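Local structure of DUF3218 domain-containing protein (Pseudomonas aeruginosa, 2IGS) at residues F[31-42]-F[96-107]; F[127-135]-F[194-203]. The protein is of unknown function but belongs to the DUF3218 family of the lysozyme clan and has a mainly helical fold with a small antiparallel sheet. All blocks are in the same frame, centred on the assembly; numbering follows the deposited sequence. Where two conformers were deposited one is given.

Contact 1. Residues F[31-42]-F[96-107]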
loop_
_atom_site.group_PDB
_atom_site.type_symbol
_atom_site.label_atom_id
_atom_site.label_comp_id
_atom_site.label_asym_id
_atom_site.label_seq_id
_atom_site.Cartn_x
_atom_site.Cartn_y
_atom_site.Cartn_z
ATOM N N PHE F 31 -48.169 -10.155 -27.222
ATOM C CA PHE F 31 -46.786 -9.816 -26.878
ATOM C C PHE F 31 -46.813 -8.860 -25.697
ATOM O O PHE F 31 -47.484 -7.823 -25.738
ATOM C CB PHE F 31 -46.095 -9.165 -28.088
ATOM C CG PHE F 31 -44.718 -8.609 -27.807
ATOM C CD1 PHE F 31 -43.583 -9.418 -27.908
ATOM C CD2 PHE F 31 -44.546 -7.257 -27.479
ATOM C CE1 PHE F 31 -42.295 -8.892 -27.676
ATOM C CE2 PHE F 31 -43.275 -6.731 -27.242
ATOM C CZ PHE F 31 -42.144 -7.551 -27.343
ATOM N N VAL F 32 -46.094 -9.227 -24.641
ATOM C CA VAL F 32 -45.968 -8.392 -23.450
ATOM C C VAL F 32 -44.931 -7.292 -23.728
ATOM O O VAL F 32 -43.717 -7.557 -23.779
ATOM C CB VAL F 32 -45.585 -9.233 -22.196
ATOM C CG1 VAL F 32 -45.659 -8.387 -20.928
ATOM C CG2 VAL F 32 -46.480 -10.470 -22.056
ATOM N N PHE F 33 -45.423 -6.072 -23.941
ATOM C CA PHE F 33 -44.593 -4.904 -24.252
ATOM C C PHE F 33 -43.792 -4.457 -23.014
ATOM O O PHE F 33 -44.385 -4.129 -21.976
ATOM C CB PHE F 33 -45.483 -3.763 -24.777
ATOM C CG PHE F 33 -44.717 -2.564 -25.260
ATOM C CD1 PHE F 33 -44.582 -1.433 -24.458
ATOM C CD2 PHE F 33 -44.117 -2.562 -26.509
ATOM C CE1 PHE F 33 -43.851 -0.315 -24.903
ATOM C CE2 PHE F 33 -43.377 -1.456 -26.950
ATOM C CZ PHE F 33 -43.247 -0.336 -26.146
ATOM N N PRO F 34 -42.440 -4.441 -23.114
ATOM C CA PRO F 34 -41.631 -4.009 -21.953
ATOM C C PRO F 34 -41.591 -2.469 -21.840
ATOM O O PRO F 34 -40.565 -1.841 -22.195
ATOM C CB PRO F 34 -40.236 -4.591 -22.254
ATOM C CG PRO F 34 -40.187 -4.742 -23.770
ATOM C CD PRO F 34 -41.612 -4.816 -24.277
ATOM N N GLU F 35 -42.681 -1.862 -21.367
ATOM C CA GLU F 35 -42.784 -0.400 -21.407
ATOM C C GLU F 35 -41.771 0.327 -20.514
ATOM O O GLU F 35 -41.212 1.335 -20.938
ATOM C CB GLU F 35 -44.207 0.102 -21.132
ATOM C CG GLU F 35 -44.378 1.582 -21.449
ATOM C CD GLU F 35 -45.814 2.017 -21.627
ATOM O OE1 GLU F 35 -46.660 1.636 -20.800
ATOM O OE2 GLU F 35 -46.096 2.763 -22.599
ATOM N N ALA F 36 -41.556 -0.164 -19.292
ATOM C CA ALA F 36 -40.623 0.496 -18.369
ATOM C C ALA F 36 -39.206 0.574 -18.913
ATOM O O ALA F 36 -38.617 1.648 -18.915
ATOM C CB ALA F 36 -40.641 -0.169 -16.977
ATOM N N GLN F 37 -38.686 -0.563 -19.387
ATOM C CA GLN F 37 -37.353 -0.646 -19.979
ATOM C C GLN F 37 -37.204 0.173 -21.263
ATOM O O GLN F 37 -36.150 0.766 -21.505
ATOM C CB GLN F 37 -36.943 -2.103 -20.241
ATOM C CG GLN F 37 -36.864 -2.979 -18.988
ATOM C CD GLN F 37 -38.121 -3.803 -18.743
ATOM O OE1 GLN F 37 -39.244 -3.324 -18.922
ATOM N NE2 GLN F 37 -37.933 -5.051 -18.319
ATOM N N THR F 38 -38.262 0.212 -22.067
ATOM C CA THR F 38 -38.257 0.949 -23.340
ATOM C C THR F 38 -38.199 2.479 -23.143
ATOM O O THR F 38 -37.382 3.149 -23.787
ATOM C CB THR F 38 -39.458 0.551 -24.219
ATOM O OG1 THR F 38 -39.427 -0.865 -24.441
ATOM C CG2 THR F 38 -39.398 1.251 -25.553
ATOM N N ILE F 39 -39.048 3.014 -22.257
ATOM C CA ILE F 39 -38.978 4.437 -21.894
ATOM C C ILE F 39 -37.587 4.785 -21.329
ATOM O O ILE F 39 -36.959 5.759 -21.773
ATOM C CB ILE F 39 -40.087 4.875 -20.871
ATOM C CG1 ILE F 39 -41.503 4.601 -21.402
ATOM C CG2 ILE F 39 -39.947 6.354 -20.545
ATOM C CD1 ILE F 39 -42.560 4.325 -20.305
ATOM N N GLU F 40 -37.120 3.980 -20.362
ATOM C CA GLU F 40 -35.841 4.208 -19.703
ATOM C C GLU F 40 -34.651 4.172 -20.670
ATOM O O GLU F 40 -33.784 5.037 -20.615
ATOM C CB GLU F 40 -35.621 3.227 -18.536
ATOM C CG GLU F 40 -34.366 3.561 -17.745
ATOM C CD GLU F 40 -34.139 2.686 -16.530
ATOM O OE1 GLU F 40 -35.000 1.847 -16.225
ATOM O OE2 GLU F 40 -33.068 2.824 -15.897
ATOM N N ALA F 41 -34.611 3.173 -21.541
ATOM C CA ALA F 41 -33.554 3.062 -22.570
ATOM C C ALA F 41 -33.507 4.292 -23.482
ATOM O O ALA F 41 -32.445 4.854 -23.738
ATOM C CB ALA F 41 -33.760 1.785 -23.406
ATOM N N TRP F 42 -34.666 4.717 -23.976
ATOM C CA TRP F 42 -34.714 5.800 -24.977
ATOM C C TRP F 42 -34.668 7.209 -24.351
ATOM O O TRP F 42 -34.491 8.196 -25.051
ATOM C CB TRP F 42 -35.907 5.594 -25.926
ATOM C CG TRP F 42 -35.670 4.438 -26.912
ATOM C CD1 TRP F 42 -34.450 3.911 -27.296
ATOM C CD2 TRP F 42 -36.664 3.730 -27.677
ATOM N NE1 TRP F 42 -34.630 2.919 -28.239
ATOM C CE2 TRP F 42 -35.977 2.773 -28.479
ATOM C CE3 TRP F 42 -38.072 3.789 -27.741
ATOM C CZ2 TRP F 42 -36.650 1.884 -29.332
ATOM C CZ3 TRP F 42 -38.743 2.913 -28.605
ATOM C CH2 TRP F 42 -38.020 1.976 -29.397
ATOM N N LEU F 96 -40.057 -6.575 -32.574
ATOM C CA LEU F 96 -40.166 -7.309 -31.303
ATOM C C LEU F 96 -38.784 -7.757 -30.777
ATOM O O LEU F 96 -38.521 -7.642 -29.579
ATOM C CB LEU F 96 -41.193 -8.460 -31.394
ATOM C CG LEU F 96 -42.619 -8.063 -31.829
ATOM C CD1 LEU F 96 -43.566 -9.248 -31.867
ATOM C CD2 LEU F 96 -43.218 -6.954 -30.973
ATOM N N PRO F 97 -37.888 -8.247 -31.668
ATOM C CA PRO F 97 -36.530 -8.554 -31.204
ATOM C C PRO F 97 -35.777 -7.347 -30.644
ATOM O O PRO F 97 -35.035 -7.484 -29.672
ATOM C CB PRO F 97 -35.843 -9.087 -32.468
ATOM C CG PRO F 97 -36.988 -9.621 -33.314
ATOM C CD PRO F 97 -38.062 -8.602 -33.095
ATOM N N LEU F 98 -35.969 -6.177 -31.241
ATOM C CA LEU F 98 -35.404 -4.951 -30.696
ATOM C C LEU F 98 -35.945 -4.666 -29.298
ATOM O O LEU F 98 -35.188 -4.344 -28.387
ATOM C CB LEU F 98 -35.688 -3.750 -31.606
ATOM C CG LEU F 98 -34.951 -2.448 -31.228
ATOM C CD1 LEU F 98 -34.731 -1.569 -32.473
ATOM C CD2 LEU F 98 -35.683 -1.660 -30.117
ATOM N N LEU F 99 -37.257 -4.765 -29.139
ATOM C CA LEU F 99 -37.869 -4.443 -27.872
ATOM C C LEU F 99 -37.436 -5.418 -26.788
ATOM O O LEU F 99 -37.054 -4.999 -25.690
ATOM C CB LEU F 99 -39.379 -4.419 -28.006
ATOM C CG LEU F 99 -39.947 -3.262 -28.829
ATOM C CD1 LEU F 99 -41.447 -3.373 -28.890
ATOM C CD2 LEU F 99 -39.510 -1.908 -28.246
ATOM N N THR F 100 -37.489 -6.710 -27.128
ATOM C CA THR F 100 -37.033 -7.797 -26.262
ATOM C C THR F 100 -35.575 -7.604 -25.852
ATOM O O THR F 100 -35.266 -7.682 -24.675
ATOM C CB THR F 100 -37.220 -9.179 -26.937
ATOM O OG1 THR F 100 -38.610 -9.404 -27.215
ATOM C CG2 THR F 100 -36.755 -10.287 -26.043
ATOM N N SER F 101 -34.702 -7.326 -26.821
ATOM C CA SER F 101 -33.260 -7.310 -26.589
ATOM C C SER F 101 -32.848 -6.129 -25.714
ATOM O O SER F 101 -32.056 -6.295 -24.784
ATOM C CB SER F 101 -32.472 -7.352 -27.917
ATOM O OG SER F 101 -31.769 -6.143 -28.206
HETATM N N MSE F 102 -33.406 -4.947 -25.988
HETATM C CA MSE F 102 -33.187 -3.792 -25.131
HETATM C C MSE F 102 -33.604 -4.012 -23.693
HETATM O O MSE F 102 -32.923 -3.542 -22.794
HETATM C CB MSE F 102 -33.899 -2.563 -25.660
HETATM C CG MSE F 102 -33.156 -1.877 -26.761
HETATM SE SE MSE F 102 -33.573 -0.003 -26.890
HETATM C CE MSE F 102 -35.441 0.001 -26.368
ATOM N N ALA F 103 -34.715 -4.716 -23.477
ATOM C CA ALA F 103 -35.226 -4.945 -22.133
ATOM C C ALA F 103 -34.246 -5.814 -21.356
ATOM O O ALA F 103 -33.875 -5.483 -20.241
ATOM C CB ALA F 103 -36.608 -5.601 -22.189
ATOM N N GLN F 104 -33.814 -6.910 -21.982
ATOM C CA GLN F 104 -32.866 -7.856 -21.400
ATOM C C GLN F 104 -31.497 -7.224 -21.153
ATOM O O GLN F 104 -30.905 -7.421 -20.082
ATOM C CB GLN F 104 -32.744 -9.116 -22.278
ATOM C CG GLN F 104 -34.011 -9.991 -22.276
ATOM C CD GLN F 104 -34.044 -11.059 -23.376
ATOM O OE1 GLN F 104 -33.327 -10.972 -24.382
ATOM N NE2 GLN F 104 -34.898 -12.072 -23.190
ATOM N N ASN F 105 -31.007 -6.455 -22.123
ATOM C CA ASN F 105 -29.698 -5.822 -21.986
ATOM C C ASN F 105 -29.665 -4.768 -20.882
ATOM O O ASN F 105 -28.752 -4.767 -20.047
ATOM C CB ASN F 105 -29.154 -5.331 -23.334
ATOM C CG ASN F 105 -28.723 -6.506 -24.244
ATOM O OD1 ASN F 105 -28.192 -7.514 -23.757
ATOM N ND2 ASN F 105 -28.969 -6.388 -25.557
ATOM N N LEU F 106 -30.697 -3.926 -20.856
ATOM C CA LEU F 106 -30.901 -2.931 -19.808
ATOM C C LEU F 106 -31.001 -3.513 -18.406
ATOM O O LEU F 106 -30.454 -2.925 -17.449
ATOM C CB LEU F 106 -32.151 -2.111 -20.107
ATOM C CG LEU F 106 -32.291 -0.630 -19.692
ATOM C CD1 LEU F 106 -33.561 -0.371 -18.897
ATOM C CD2 LEU F 106 -31.054 0.019 -19.040
ATOM N N ASP F 107 -31.697 -4.639 -18.256
ATOM C CA ASP F 107 -31.789 -5.254 -16.934
ATOM C C ASP F 107 -30.457 -5.874 -16.488
ATOM O O ASP F 107 -30.121 -5.833 -15.304
ATOM C CB ASP F 107 -32.974 -6.227 -16.851
ATOM C CG ASP F 107 -34.323 -5.506 -16.906
ATOM O OD1 ASP F 107 -34.378 -4.285 -16.594
ATOM O OD2 ASP F 107 -35.329 -6.146 -17.268
HETATM O O HOH W 1 -37.276 -2.501 -24.331
#

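Contact 2. Residues F[127-135]-F[194-203]. With ACY (acetic acid), chain V.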
loop_
_atom_site.group_PDB
_atom_site.type_symbol
_atom_site.label_atom_id
_atom_site.label_comp_id
_atom_site.label_asym_id
_atom_site.label_seq_id
_atom_site.Cartn_x
_atom_site.Cartn_y
_atom_site.Cartn_z
ATOM N N VAL F 127 -21.135 13.138 -28.282
ATOM C CA VAL F 127 -22.238 13.825 -27.605
ATOM C C VAL F 127 -23.617 13.204 -27.960
ATOM O O VAL F 127 -24.531 13.158 -27.117
ATOM C CB VAL F 127 -22.235 15.364 -27.939
ATOM C CG1 VAL F 127 -23.417 16.053 -27.334
ATOM C CG2 VAL F 127 -20.962 16.046 -27.451
ATOM N N TYR F 128 -23.760 12.732 -29.200
ATOM C CA TYR F 128 -25.021 12.162 -29.718
ATOM C C TYR F 128 -25.017 10.635 -29.774
ATOM O O TYR F 128 -23.959 10.033 -29.971
ATOM C CB TYR F 128 -25.330 12.777 -31.083
ATOM C CG TYR F 128 -25.442 14.275 -30.949
ATOM C CD1 TYR F 128 -26.564 14.851 -30.363
ATOM C CD2 TYR F 128 -24.396 15.099 -31.325
ATOM C CE1 TYR F 128 -26.659 16.210 -30.195
ATOM C CE2 TYR F 128 -24.469 16.476 -31.156
ATOM C CZ TYR F 128 -25.607 17.020 -30.574
ATOM O OH TYR F 128 -25.702 18.381 -30.419
ATOM N N PRO F 129 -26.195 9.990 -29.607
ATOM C CA PRO F 129 -26.151 8.527 -29.529
ATOM C C PRO F 129 -25.757 7.888 -30.849
ATOM O O PRO F 129 -25.235 6.782 -30.866
ATOM C CB PRO F 129 -27.590 8.150 -29.132
ATOM C CG PRO F 129 -28.420 9.282 -29.607
ATOM C CD PRO F 129 -27.566 10.503 -29.464
ATOM N N THR F 130 -25.998 8.599 -31.946
ATOM C CA THR F 130 -25.697 8.122 -33.277
ATOM C C THR F 130 -24.302 8.530 -33.757
ATOM O O THR F 130 -23.964 8.323 -34.922
ATOM C CB THR F 130 -26.704 8.680 -34.281
ATOM O OG1 THR F 130 -26.769 10.100 -34.117
ATOM C CG2 THR F 130 -28.095 8.077 -34.041
ATOM N N ASP F 131 -23.495 9.127 -32.886
ATOM C CA ASP F 131 -22.187 9.610 -33.329
ATOM C C ASP F 131 -21.285 8.426 -33.730
ATOM O O ASP F 131 -21.338 7.314 -33.131
ATOM C CB ASP F 131 -21.507 10.471 -32.247
ATOM C CG ASP F 131 -21.895 11.960 -32.320
ATOM O OD1 ASP F 131 -22.399 12.430 -33.357
ATOM O OD2 ASP F 131 -21.694 12.682 -31.317
ATOM N N VAL F 132 -20.488 8.674 -34.767
ATOM C CA VAL F 132 -19.439 7.761 -35.196
ATOM C C VAL F 132 -18.131 8.540 -35.281
ATOM O O VAL F 132 -18.034 9.588 -35.947
ATOM C CB VAL F 132 -19.780 7.038 -36.526
ATOM C CG1 VAL F 132 -18.713 5.993 -36.878
ATOM C CG2 VAL F 132 -21.162 6.370 -36.419
ATOM N N GLY F 133 -17.141 8.047 -34.547
ATOM C CA GLY F 133 -15.862 8.710 -34.447
ATOM C C GLY F 133 -14.750 7.686 -34.373
ATOM O O GLY F 133 -14.947 6.518 -34.729
ATOM N N PHE F 134 -13.596 8.124 -33.882
ATOM C CA PHE F 134 -12.413 7.278 -33.808
ATOM C C PHE F 134 -12.087 6.791 -32.393
ATOM O O PHE F 134 -12.138 7.552 -31.419
ATOM C CB PHE F 134 -11.216 8.028 -34.365
ATOM C CG PHE F 134 -11.335 8.367 -35.837
ATOM C CD1 PHE F 134 -11.695 9.649 -36.242
ATOM C CD2 PHE F 134 -11.080 7.407 -36.808
ATOM C CE1 PHE F 134 -11.805 9.961 -37.603
ATOM C CE2 PHE F 134 -11.163 7.705 -38.139
ATOM C CZ PHE F 134 -11.536 8.990 -38.549
ATOM N N SER F 135 -11.733 5.513 -32.289
ATOM C CA SER F 135 -11.125 5.029 -31.078
ATOM C C SER F 135 -9.767 5.730 -30.906
ATOM O O SER F 135 -9.220 6.335 -31.835
ATOM C CB SER F 135 -10.997 3.507 -31.076
ATOM O OG SER F 135 -9.981 3.051 -31.946
ATOM N N PHE F 194 -17.249 2.954 -42.045
ATOM C CA PHE F 194 -17.447 4.155 -41.243
ATOM C C PHE F 194 -18.761 4.844 -41.644
ATOM O O PHE F 194 -19.589 5.202 -40.794
ATOM C CB PHE F 194 -16.251 5.107 -41.445
ATOM C CG PHE F 194 -16.256 6.320 -40.544
ATOM C CD1 PHE F 194 -17.286 7.253 -40.595
ATOM C CD2 PHE F 194 -15.193 6.556 -39.683
ATOM C CE1 PHE F 194 -17.273 8.371 -39.776
ATOM C CE2 PHE F 194 -15.161 7.684 -38.875
ATOM C CZ PHE F 194 -16.207 8.592 -38.923
ATOM N N ASN F 195 -18.953 4.998 -42.946
ATOM C CA ASN F 195 -20.084 5.769 -43.454
ATOM C C ASN F 195 -21.428 5.076 -43.635
ATOM O O ASN F 195 -22.473 5.720 -43.482
ATOM C CB ASN F 195 -19.654 6.624 -44.631
ATOM C CG ASN F 195 -18.805 7.780 -44.155
ATOM O OD1 ASN F 195 -19.282 8.605 -43.378
ATOM N ND2 ASN F 195 -17.522 7.789 -44.518
ATOM N N THR F 196 -21.373 3.769 -43.883
ATOM C CA THR F 196 -22.519 2.861 -43.759
ATOM C C THR F 196 -23.133 2.901 -42.354
ATOM O O THR F 196 -24.359 2.996 -42.200
ATOM C CB THR F 196 -22.110 1.381 -44.021
ATOM O OG1 THR F 196 -21.542 1.287 -45.317
ATOM C CG2 THR F 196 -23.319 0.470 -43.998
ATOM N N ILE F 197 -22.277 2.793 -41.350
ATOM C CA ILE F 197 -22.708 2.734 -39.954
ATOM C C ILE F 197 -23.296 4.079 -39.569
ATOM O O ILE F 197 -24.402 4.153 -39.039
ATOM C CB ILE F 197 -21.555 2.310 -38.981
ATOM C CG1 ILE F 197 -21.158 0.835 -39.243
ATOM C CG2 ILE F 197 -21.990 2.522 -37.523
ATOM C CD1 ILE F 197 -19.966 0.334 -38.397
ATOM N N LYS F 198 -22.570 5.134 -39.899
ATOM C CA LYS F 198 -23.024 6.466 -39.664
ATOM C C LYS F 198 -24.407 6.708 -40.254
ATOM O O LYS F 198 -25.319 7.144 -39.551
ATOM C CB LYS F 198 -22.036 7.430 -40.278
ATOM C CG LYS F 198 -21.996 8.709 -39.538
ATOM C CD LYS F 198 -21.973 9.840 -40.508
ATOM C CE LYS F 198 -21.520 11.118 -39.853
ATOM N NZ LYS F 198 -22.092 11.391 -38.537
ATOM N N SER F 199 -24.550 6.436 -41.539
ATOM C CA SER F 199 -25.799 6.672 -42.258
ATOM C C SER F 199 -26.933 5.758 -41.819
ATOM O O SER F 199 -28.084 6.179 -41.829
ATOM C CB SER F 199 -25.578 6.519 -43.754
ATOM O OG SER F 199 -24.699 7.519 -44.202
ATOM N N GLY F 200 -26.596 4.520 -41.453
ATOM C CA GLY F 200 -27.552 3.509 -41.015
ATOM C C GLY F 200 -28.103 3.679 -39.597
ATOM O O GLY F 200 -29.164 3.122 -39.261
ATOM N N LEU F 201 -27.416 4.445 -38.756
ATOM C CA LEU F 201 -27.809 4.485 -37.351
ATOM C C LEU F 201 -28.943 5.460 -37.114
ATOM O O LEU F 201 -29.021 6.510 -37.755
ATOM C CB LEU F 201 -26.638 4.809 -36.410
ATOM C CG LEU F 201 -25.655 3.699 -36.021
ATOM C CD1 LEU F 201 -24.695 4.224 -34.975
ATOM C CD2 LEU F 201 -26.363 2.425 -35.505
ATOM N N ARG F 202 -29.829 5.089 -36.193
ATOM C CA ARG F 202 -30.823 6.030 -35.688
ATOM C C ARG F 202 -30.736 6.087 -34.181
ATOM O O ARG F 202 -30.111 5.234 -33.576
ATOM C CB ARG F 202 -32.238 5.693 -36.188
ATOM C CG ARG F 202 -32.469 6.103 -37.663
ATOM C CD ARG F 202 -33.455 5.178 -38.334
ATOM N NE ARG F 202 -34.286 4.535 -37.324
ATOM C CZ ARG F 202 -34.501 3.227 -37.224
ATOM N NH1 ARG F 202 -33.983 2.374 -38.108
ATOM N NH2 ARG F 202 -35.267 2.785 -36.235
ATOM N N TYR F 203 -31.341 7.126 -33.593
ATOM C CA TYR F 203 -31.301 7.377 -32.161
ATOM C C TYR F 203 -31.677 6.108 -31.416
ATOM O O TYR F 203 -30.973 5.663 -30.517
ATOM C CB TYR F 203 -32.296 8.516 -31.858
ATOM C CG TYR F 203 -32.540 8.865 -30.405
ATOM C CD1 TYR F 203 -33.345 8.061 -29.591
ATOM C CD2 TYR F 203 -32.038 10.037 -29.869
ATOM C CE1 TYR F 203 -33.602 8.425 -28.245
ATOM C CE2 TYR F 203 -32.299 10.407 -28.551
ATOM C CZ TYR F 203 -33.067 9.601 -27.746
ATOM O OH TYR F 203 -33.308 9.978 -26.442
HETATM C C ACY V . -6.366 1.440 -30.407
HETATM O O ACY V . -7.500 2.032 -30.263
HETATM O OXT ACY V . -5.205 1.975 -30.402
HETATM C CH3 ACY V . -6.372 -0.047 -30.614
HETATM O O HOH W 2 -24.176 10.774 -37.401
HETATM O O HOH W 3 -25.146 8.414 -37.296
HETATM O O HOH W 4 -20.680 11.401 -35.381
#

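Contact 1. Residues F[31-42]-F[96-107]
Phe31 lies flat against Leu96: the CD2 methyl of Leu96 sits 3.6 Å from the centroid of the Phe31 ring and only 5° off its normal, while Thr100 OG1 comes to the ring edge. Further along, Leu99 CD1 comes obliquely to Phe33, with a short 3.3 Å approach to CE2. The Pro34 ring lies over the next turn, with CB against the Ala103 methyl. From here the axes of helical segments 35-42 and 96-107 pass 8.9 Å apart at 79°, a steep helix-helix crossing within a helical bundle; the small Ala103 side chain, set against Gln37 CB, is consistent with the close backbone approach there. Beyond the crossing, selenomethionine Met102, bent at its third torsion, lays CE over the face of the Trp42 indole and brings SE within 3.4 Å of NE1, a Met-aromatic contact; the NE1 proton goes to Thr204 O. On the outer side Gln37 NE2 donates to the syn side of Asp107 OD2 (3.0 Å, 161°), close to the planes of both groups. Behind this shell, a water donates to Thr38 OG1 and Leu99 O, joining the two helices, and Thr38 OG1 itself donates to Pro34 O above the carbonyl plane. Tyr20 meets Trp42 edge-to-face.

Contact 2. Residues F[127-135]-F[194-203]
Val132 projects from its strand onto helix 194-200 and divides its two methyls between neighbouring turns. Its CB lies 4.1 Å from Lys198 CG, beside the aliphatic part of that lysine. CG1, anti to the backbone N (chi1 -175°), stands over the centre of the Phe194 ring, 4.1 Å from the centroid and 11° off the normal, a CH-pi contact. CG2 reaches the helix backbone instead, 3.7 Å from Lys198 CA, and also touches Ile197 CG2. The Phe194 ring passes on to Phe134, whose face it meets with CE2; the two planes are inclined at 53°. At the other end of the segment Thr130 CG2 presses on the linker after the helix, 3.3 Å from Arg202 C, and Pro129 CG rests on Tyr203 CD2.

No direct hydrogen bond joins the two segments, and water supplies the polar link. One water donates to both Thr130 O and Lys198 O, the latter at 2.6 Å, near the end of the helix. Another accepts from Val132 N and donates to Asp131 OD1, with Lys198 NZ a weak third partner; NZ donates chiefly to a separate water at 2.5 Å, itself only weakly bonded to Thr130 O. Asp131 OD2 in turn accepts from Tyr128 N, which helps hold the type I turn 128-131.

Strand 132-134 is an outermost strand of the chain's three-stranded antiparallel sheet, paired with strand 148-150. Leu148 and Val150 of that neighbour extend the apolar layer beneath Phe194, Ile197 and Leu201, while helix 63-82, through Leu68, packs against Pro129 and Thr130.

In the fold
From the N terminus, the chain runs through helix 12-27 into residues 31-42, then through helix 63-82 before helix 87-113 returns at 96-107, where contact 1 closes a largely helical loop of 53 residues; the Cys27-Cys91 disulfide ties helices 12-27 and 87-113 nearby. Contact 2 opens afterwards, at 127-135, and closes at 194-203 around a loop that includes the other two sheet strands. The loops are thus in series, on opposite sides of the chain's centre, their centres about 22 Å apart. Contact 1 joins helix 35-48 and the loop before it to helix 87-113; contact 2 joins sheet to helix. A probable hydrogen bond between Trp42 O and Tyr203 OH (2.6 Å) connects them, and helix 203-216 packs against helix 87-113.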